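Local coordinates for transcriptional regulator (Pseudomonas aeruginosa, PDB 3E7Q), which probably acts as a TetR-family transcriptional repressor, binding regulatory DNA through an N-terminal helix-turn-helix domain, at residues A35-I40 and D59-E64; A115-V120 and R128-S133; A139-V144 and S165-L170. One frame throughout, in Å; residues are numbered along the deposited sequence.

Contact 1 (A35-I40 and D59-E64)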
# COMPACT_ATOMS: atom_id res chain seq x y z
N ALA B 35 3.81 15.08 -13.41
CA ALA B 35 4.46 16.25 -12.80
C ALA B 35 5.65 16.69 -13.64
O ALA B 35 6.20 15.89 -14.36
CB ALA B 35 4.90 15.95 -11.33
N SER B 36 6.01 17.98 -13.57
CA SER B 36 7.25 18.47 -14.17
C SER B 36 7.64 19.66 -13.35
O SER B 36 6.83 20.13 -12.59
CB SER B 36 6.99 18.90 -15.61
OG SER B 36 5.96 19.88 -15.65
N VAL B 37 8.85 20.16 -13.52
CA VAL B 37 9.29 21.33 -12.78
C VAL B 37 8.41 22.56 -13.08
O VAL B 37 8.17 23.37 -12.17
CB VAL B 37 10.78 21.69 -13.05
CG1 VAL B 37 11.69 20.49 -12.82
CG2 VAL B 37 10.96 22.16 -14.42
N ARG B 38 7.96 22.71 -14.34
CA ARG B 38 6.99 23.73 -14.74
C ARG B 38 5.67 23.60 -13.94
O ARG B 38 5.23 24.55 -13.31
CB ARG B 38 6.72 23.72 -16.28
CG ARG B 38 7.81 24.45 -17.19
CD ARG B 38 7.33 25.11 -18.55
NE ARG B 38 7.55 26.58 -18.52
CZ ARG B 38 6.59 27.53 -18.45
NH1 ARG B 38 5.30 27.21 -18.50
NH2 ARG B 38 6.92 28.83 -18.37
N LYS B 39 5.06 22.41 -13.93
CA LYS B 39 3.86 22.19 -13.14
C LYS B 39 4.05 22.32 -11.60
O LYS B 39 3.07 22.58 -10.87
CB LYS B 39 3.23 20.84 -13.49
CG LYS B 39 2.64 20.78 -14.89
CD LYS B 39 2.23 19.34 -15.21
CE LYS B 39 1.28 19.24 -16.42
NZ LYS B 39 0.95 17.80 -16.79
N ILE B 40 5.30 22.17 -11.13
CA ILE B 40 5.66 22.36 -9.72
C ILE B 40 5.64 23.86 -9.42
O ILE B 40 5.03 24.30 -8.44
CB ILE B 40 7.07 21.72 -9.36
CG1 ILE B 40 6.94 20.18 -9.27
CG2 ILE B 40 7.60 22.24 -8.04
CD1 ILE B 40 8.25 19.43 -9.35
N ASP B 59 13.13 14.67 -10.74
CA ASP B 59 13.51 13.57 -9.85
C ASP B 59 14.03 14.09 -8.49
O ASP B 59 13.63 13.61 -7.47
CB ASP B 59 14.53 12.63 -10.51
CG ASP B 59 13.97 11.93 -11.72
OD1 ASP B 59 12.72 12.00 -11.98
OD2 ASP B 59 14.81 11.30 -12.44
N ALA B 60 14.92 15.07 -8.54
CA ALA B 60 15.53 15.65 -7.37
C ALA B 60 14.53 16.41 -6.46
O ALA B 60 14.67 16.41 -5.25
CB ALA B 60 16.60 16.57 -7.79
N LEU B 61 13.54 17.07 -7.06
CA LEU B 61 12.50 17.75 -6.28
C LEU B 61 11.61 16.73 -5.60
O LEU B 61 11.21 16.93 -4.47
CB LEU B 61 11.66 18.70 -7.17
CG LEU B 61 12.36 19.99 -7.55
CD1 LEU B 61 11.70 20.68 -8.79
CD2 LEU B 61 12.43 20.94 -6.33
N VAL B 62 11.32 15.64 -6.27
CA VAL B 62 10.42 14.61 -5.70
C VAL B 62 11.14 13.84 -4.56
O VAL B 62 10.56 13.69 -3.47
CB VAL B 62 9.88 13.67 -6.79
CG1 VAL B 62 9.21 12.46 -6.20
CG2 VAL B 62 8.89 14.41 -7.75
N ALA B 63 12.41 13.44 -4.79
CA ALA B 63 13.26 12.90 -3.72
C ALA B 63 13.35 13.83 -2.52
O ALA B 63 13.23 13.38 -1.37
CB ALA B 63 14.66 12.57 -4.25
N GLU B 64 13.52 15.12 -2.74
CA GLU B 64 13.50 16.06 -1.59
C GLU B 64 12.17 16.07 -0.83
O GLU B 64 12.15 16.09 0.42
CB GLU B 64 13.81 17.49 -2.00
CG GLU B 64 15.26 17.96 -1.88
CD GLU B 64 15.89 17.80 -0.47
OE1 GLU B 64 15.84 18.76 0.37
OE2 GLU B 64 16.49 16.73 -0.25
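Leu61 CD1 meets two side chains of helix 37-44, Ile40 and Val37. Ile40 comes closer, its CD1 lying 3.7 Å from Leu61 CD1, while Val37 CG1 stands 4.0 Å from Leu61 CD1 and meets the leucine at about a right angle. Ile40 owes its reach to its shape: CG1 lies anti to the carbonyl carbon and CD1 extends onward (chi2 162°), so the longer arm, not CG2, arrives at the leucine. The same methyl also passes over the base of the partner, Ile40 CD1 being 4.1 Å from Leu61 CB. Val37, shorter by one carbon, reaches with CG1, which lies beside its backbone N.

The start of helix 37-44 is fixed by Ser36, an N-cap whose short hydroxyl can turn back on the helix: OG accepts a nearly straight bond from Lys39 N, 3.2 Å long at 171°. This helix opens the predicted helix-turn-helix; Val37 also touches Val48 and Asn52 of helix 48-54, Ile40 rests on Thr23 of helix 12-34, and Tyr55 packs on Leu61. In TetR proteins the helix that follows this motif, here 58-82, links the two domains. No hydrogen bond or charge pair joins the two segments, so their hold is wholly apolar and depends on fit of shape and exclusion of water, with no directional bond across it.

Contact 2 (A115-V120 and R128-S133)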
# COMPACT_ATOMS: atom_id res chain seq x y z
N ALA B 115 2.30 8.35 -5.25
CA ALA B 115 3.14 8.91 -6.29
C ALA B 115 4.62 8.55 -6.03
O ALA B 115 5.34 8.22 -6.98
CB ALA B 115 2.92 10.45 -6.40
N PHE B 116 5.08 8.63 -4.77
CA PHE B 116 6.47 8.22 -4.42
C PHE B 116 6.77 6.74 -4.72
O PHE B 116 7.80 6.35 -5.26
CB PHE B 116 6.74 8.44 -2.93
CG PHE B 116 6.65 9.89 -2.45
CD1 PHE B 116 7.12 10.94 -3.20
CD2 PHE B 116 6.15 10.16 -1.18
CE1 PHE B 116 7.07 12.24 -2.73
CE2 PHE B 116 6.08 11.44 -0.71
CZ PHE B 116 6.56 12.51 -1.52
N TRP B 117 5.85 5.90 -4.30
CA TRP B 117 5.95 4.49 -4.51
C TRP B 117 5.96 4.09 -5.98
O TRP B 117 6.53 3.08 -6.33
CB TRP B 117 4.79 3.84 -3.82
CG TRP B 117 4.89 3.87 -2.37
CD1 TRP B 117 6.02 4.01 -1.63
CD2 TRP B 117 3.82 3.70 -1.44
NE1 TRP B 117 5.71 3.93 -0.32
CE2 TRP B 117 4.38 3.69 -0.16
CE3 TRP B 117 2.44 3.50 -1.57
CZ2 TRP B 117 3.62 3.57 1.00
CZ3 TRP B 117 1.68 3.38 -0.46
CH2 TRP B 117 2.27 3.39 0.83
N GLY B 118 5.30 4.86 -6.84
CA GLY B 118 5.35 4.58 -8.27
C GLY B 118 6.68 4.99 -8.87
O GLY B 118 7.14 4.37 -9.82
N ALA B 119 7.28 6.04 -8.34
CA ALA B 119 8.59 6.49 -8.76
C ALA B 119 9.73 5.56 -8.26
O ALA B 119 10.83 5.67 -8.75
CB ALA B 119 8.81 7.89 -8.31
N VAL B 120 9.46 4.72 -7.24
CA VAL B 120 10.49 3.92 -6.61
C VAL B 120 11.11 2.93 -7.62
O VAL B 120 12.34 2.81 -7.69
CB VAL B 120 10.00 3.22 -5.30
CG1 VAL B 120 10.85 2.01 -4.98
CG2 VAL B 120 10.02 4.17 -4.16
N ARG B 128 16.29 4.74 -3.53
CA ARG B 128 17.20 4.77 -2.43
C ARG B 128 16.61 5.54 -1.23
O ARG B 128 16.95 5.22 -0.08
CB ARG B 128 18.54 5.35 -2.85
CG ARG B 128 19.28 4.62 -3.98
CD ARG B 128 20.76 5.16 -4.13
NE ARG B 128 20.86 6.61 -4.43
CZ ARG B 128 20.96 7.19 -5.65
NH1 ARG B 128 20.95 6.48 -6.79
NH2 ARG B 128 21.04 8.53 -5.75
N VAL B 129 15.77 6.54 -1.48
CA VAL B 129 15.05 7.19 -0.39
C VAL B 129 14.14 6.15 0.27
O VAL B 129 14.16 6.01 1.47
CB VAL B 129 14.23 8.44 -0.81
CG1 VAL B 129 13.38 8.94 0.41
CG2 VAL B 129 15.15 9.50 -1.32
N HIS B 130 13.40 5.37 -0.51
CA HIS B 130 12.59 4.32 0.04
C HIS B 130 13.35 3.32 0.92
O HIS B 130 12.95 3.02 2.02
CB HIS B 130 11.82 3.52 -1.02
CG HIS B 130 11.10 2.34 -0.42
ND1 HIS B 130 9.93 2.48 0.29
CD2 HIS B 130 11.46 1.04 -0.31
CE1 HIS B 130 9.56 1.30 0.75
NE2 HIS B 130 10.48 0.40 0.41
N ASP B 131 14.44 2.80 0.40
CA ASP B 131 15.18 1.75 1.09
C ASP B 131 15.70 2.27 2.41
O ASP B 131 15.58 1.57 3.45
CB ASP B 131 16.32 1.22 0.22
CG ASP B 131 15.83 0.52 -1.00
OD1 ASP B 131 14.65 0.14 -1.03
OD2 ASP B 131 16.61 0.38 -1.96
N HIS B 132 16.23 3.48 2.38
CA HIS B 132 16.80 4.07 3.55
C HIS B 132 15.76 4.32 4.65
O HIS B 132 16.02 4.06 5.84
CB HIS B 132 17.51 5.39 3.20
CG HIS B 132 17.92 6.19 4.40
ND1 HIS B 132 19.05 5.90 5.14
CD2 HIS B 132 17.35 7.27 5.00
CE1 HIS B 132 19.14 6.74 6.15
NE2 HIS B 132 18.13 7.58 6.09
N SER B 133 14.61 4.86 4.26
CA SER B 133 13.65 5.30 5.22
C SER B 133 12.87 4.13 5.76
O SER B 133 12.46 4.14 6.92
CB SER B 133 12.68 6.33 4.64
OG SER B 133 11.71 5.75 3.80
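With CG anti to the backbone N (chi1 174°), His130 carries its ring off helix 124-152 on a CB that points toward Val120, and a chi2 of 76° sets the imidazole steeply across the chain. Val120 has CG2 anti to its carbonyl carbon, and this methyl rests against the histidine's own methylene, Val120 CG2 being 3.7 Å from His130 CB. A compact valine suits the place, since the backbones are near here: Val120 CA is 7.0 Å from His130 CA.

Trp117 approaches the imidazole obliquely. Its NE1 is 4.5 Å from His130 ND1, too far for a hydrogen bond, so the two rings merely adjoin. In the TetR family the C-terminal domain is all helical and serves in dimerisation, and the contact lies where that domain meets a partner: Leu175 and Leu179 of the second subunit pack on Trp117 and on the Val120-His130 pair respectively.

Histidine fits a buried site that offers polar partners at two points of its ring. Tyr66 OH is hydrogen-bonded to ND1, and Glu176 of the second subunit holds NE2 through OE2, which between them would fix the rotation of the ring. The nearby carboxylate would probably make a proton on both nitrogens easier to keep.

Contact 3 (A139-V144 and S165-L170)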
# COMPACT_ATOMS: atom_id res chain seq x y z
N ALA B 139 14.24 -0.36 11.85
CA ALA B 139 15.28 -0.34 12.89
C ALA B 139 14.63 0.13 14.20
O ALA B 139 14.92 -0.43 15.25
CB ALA B 139 16.46 0.60 12.52
N LEU B 140 13.75 1.15 14.13
CA LEU B 140 13.05 1.63 15.34
C LEU B 140 12.23 0.53 15.99
O LEU B 140 12.19 0.40 17.24
CB LEU B 140 12.09 2.72 14.96
CG LEU B 140 11.81 3.90 15.86
CD1 LEU B 140 13.13 4.64 16.24
CD2 LEU B 140 10.90 4.81 15.09
N LEU B 141 11.51 -0.21 15.15
CA LEU B 141 10.66 -1.30 15.62
C LEU B 141 11.49 -2.51 16.05
O LEU B 141 11.10 -3.18 16.99
CB LEU B 141 9.58 -1.68 14.60
CG LEU B 141 8.42 -0.71 14.41
CD1 LEU B 141 7.67 -1.04 13.14
CD2 LEU B 141 7.49 -0.75 15.66
N VAL B 142 12.65 -2.76 15.43
CA VAL B 142 13.47 -3.86 15.91
C VAL B 142 14.03 -3.62 17.29
O VAL B 142 14.13 -4.57 18.05
CB VAL B 142 14.61 -4.48 14.96
CG1 VAL B 142 14.46 -4.16 13.50
CG2 VAL B 142 16.06 -4.31 15.55
N GLY B 143 14.40 -2.37 17.62
CA GLY B 143 14.93 -2.02 18.94
C GLY B 143 13.94 -2.29 20.05
O GLY B 143 14.29 -2.79 21.13
N VAL B 144 12.67 -1.95 19.81
CA VAL B 144 11.66 -2.19 20.85
C VAL B 144 11.19 -3.67 20.89
O VAL B 144 10.88 -4.18 21.94
CB VAL B 144 10.52 -1.07 20.91
CG1 VAL B 144 10.05 -0.65 19.61
CG2 VAL B 144 9.34 -1.55 21.76
N SER B 165 7.08 -7.84 9.81
CA SER B 165 5.68 -8.23 9.96
C SER B 165 4.83 -7.09 10.50
O SER B 165 3.74 -6.77 9.99
CB SER B 165 5.60 -9.44 10.90
OG SER B 165 4.25 -9.89 11.08
N LEU B 166 5.30 -6.53 11.60
CA LEU B 166 4.63 -5.42 12.19
C LEU B 166 4.56 -4.14 11.26
O LEU B 166 3.50 -3.49 11.21
CB LEU B 166 5.27 -5.09 13.56
CG LEU B 166 4.54 -4.02 14.40
CD1 LEU B 166 3.02 -4.40 14.63
CD2 LEU B 166 5.29 -3.73 15.71
N SER B 167 5.65 -3.77 10.59
CA SER B 167 5.61 -2.71 9.58
C SER B 167 4.61 -2.99 8.47
O SER B 167 3.87 -2.11 8.07
CB SER B 167 6.99 -2.49 8.93
OG SER B 167 7.93 -2.23 9.96
N ALA B 168 4.61 -4.20 7.97
CA ALA B 168 3.64 -4.62 6.99
C ALA B 168 2.19 -4.41 7.45
O ALA B 168 1.38 -3.87 6.72
CB ALA B 168 3.94 -6.07 6.54
N LEU B 169 1.88 -4.79 8.69
CA LEU B 169 0.55 -4.64 9.26
C LEU B 169 0.12 -3.19 9.36
O LEU B 169 -1.00 -2.84 8.98
CB LEU B 169 0.44 -5.28 10.63
CG LEU B 169 -0.90 -5.20 11.43
CD1 LEU B 169 -2.01 -5.85 10.63
CD2 LEU B 169 -0.76 -5.85 12.82
N LEU B 170 1.01 -2.35 9.87
CA LEU B 170 0.84 -0.90 9.97
C LEU B 170 0.62 -0.23 8.65
O LEU B 170 -0.34 0.51 8.50
CB LEU B 170 2.05 -0.23 10.68
CG LEU B 170 1.95 -0.46 12.18
CD1 LEU B 170 3.33 -0.48 12.87
CD2 LEU B 170 1.04 0.61 12.72
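No ring or other flat group takes part where Leu141 meets Leu166, Ser167 and Leu170; the aromatic groups stand around them, Trp196 against Leu166, Tyr137 against Ser167 and Leu170, and Phe95 against Leu170. The contact itself is made by the fork of Leu141. Its CG sits beside the backbone N, anti to the carbonyl carbon (chi1 -73°), and the two methyls part to different neighbours. CD2 goes to Leu166, with Leu141 CD2 3.7 Å from Leu166 CD2, and the two side chains cross at about a right angle. CD1 turns to the serine, Leu141 CD1 lying 3.4 Å from Ser167 OG, and has a second, looser neighbour, Leu141 CD1 being 4.4 Å from Leu170 CD1.

A hydroxyl can be tolerated beside that methyl because its polar need is met within its own helix: Ser167 OG is hydrogen-bonded to Ala163 O one turn back. The small serine lets the leucine come close, while Leu166 and Leu170 supply apolar bulk. The segment axes approach to 10.4 Å, with their directions 124° apart, a spacing filled jointly by Leu141 and the Leu166 and Ser167 side chains.

Helix 124-152 thus meets helix 159-179 inside the helical C-terminal domain. Leu170 also reaches Ser99 of helix 88-99 and Cys193 of helix 186-204, while Leu140 leans on Met74 of helix 58-82. Beyond, Ala168 packs on Leu173 of the second subunit and Leu169 on Ser165 of that same neighbouring chain, as expected of a TetR-type dimer interface.

How the contacts relate
All three contacts are largely buried, though Val37 of contact 1 is partly exposed, and their surroundings differ. Contact 1 lies in the predicted DNA-binding part, is apolar across its segments and is touched by no second subunit; contacts 2 and 3 share helix 124-152 and both border the other chain. Contact 2 mixes packing with a histidine whose polar partners include one from the dimer mate, whereas contact 3 is mainly leucine packing, with a serine satisfied inside its own helix. Contacts 1 and 2 adjoin, Val62 O being 3.8 Å from Phe116 CE1, which ties the two family regions together. Contacts 1 and 3 lie on opposite sides of the chain's centre, their own centres about 31 Å apart.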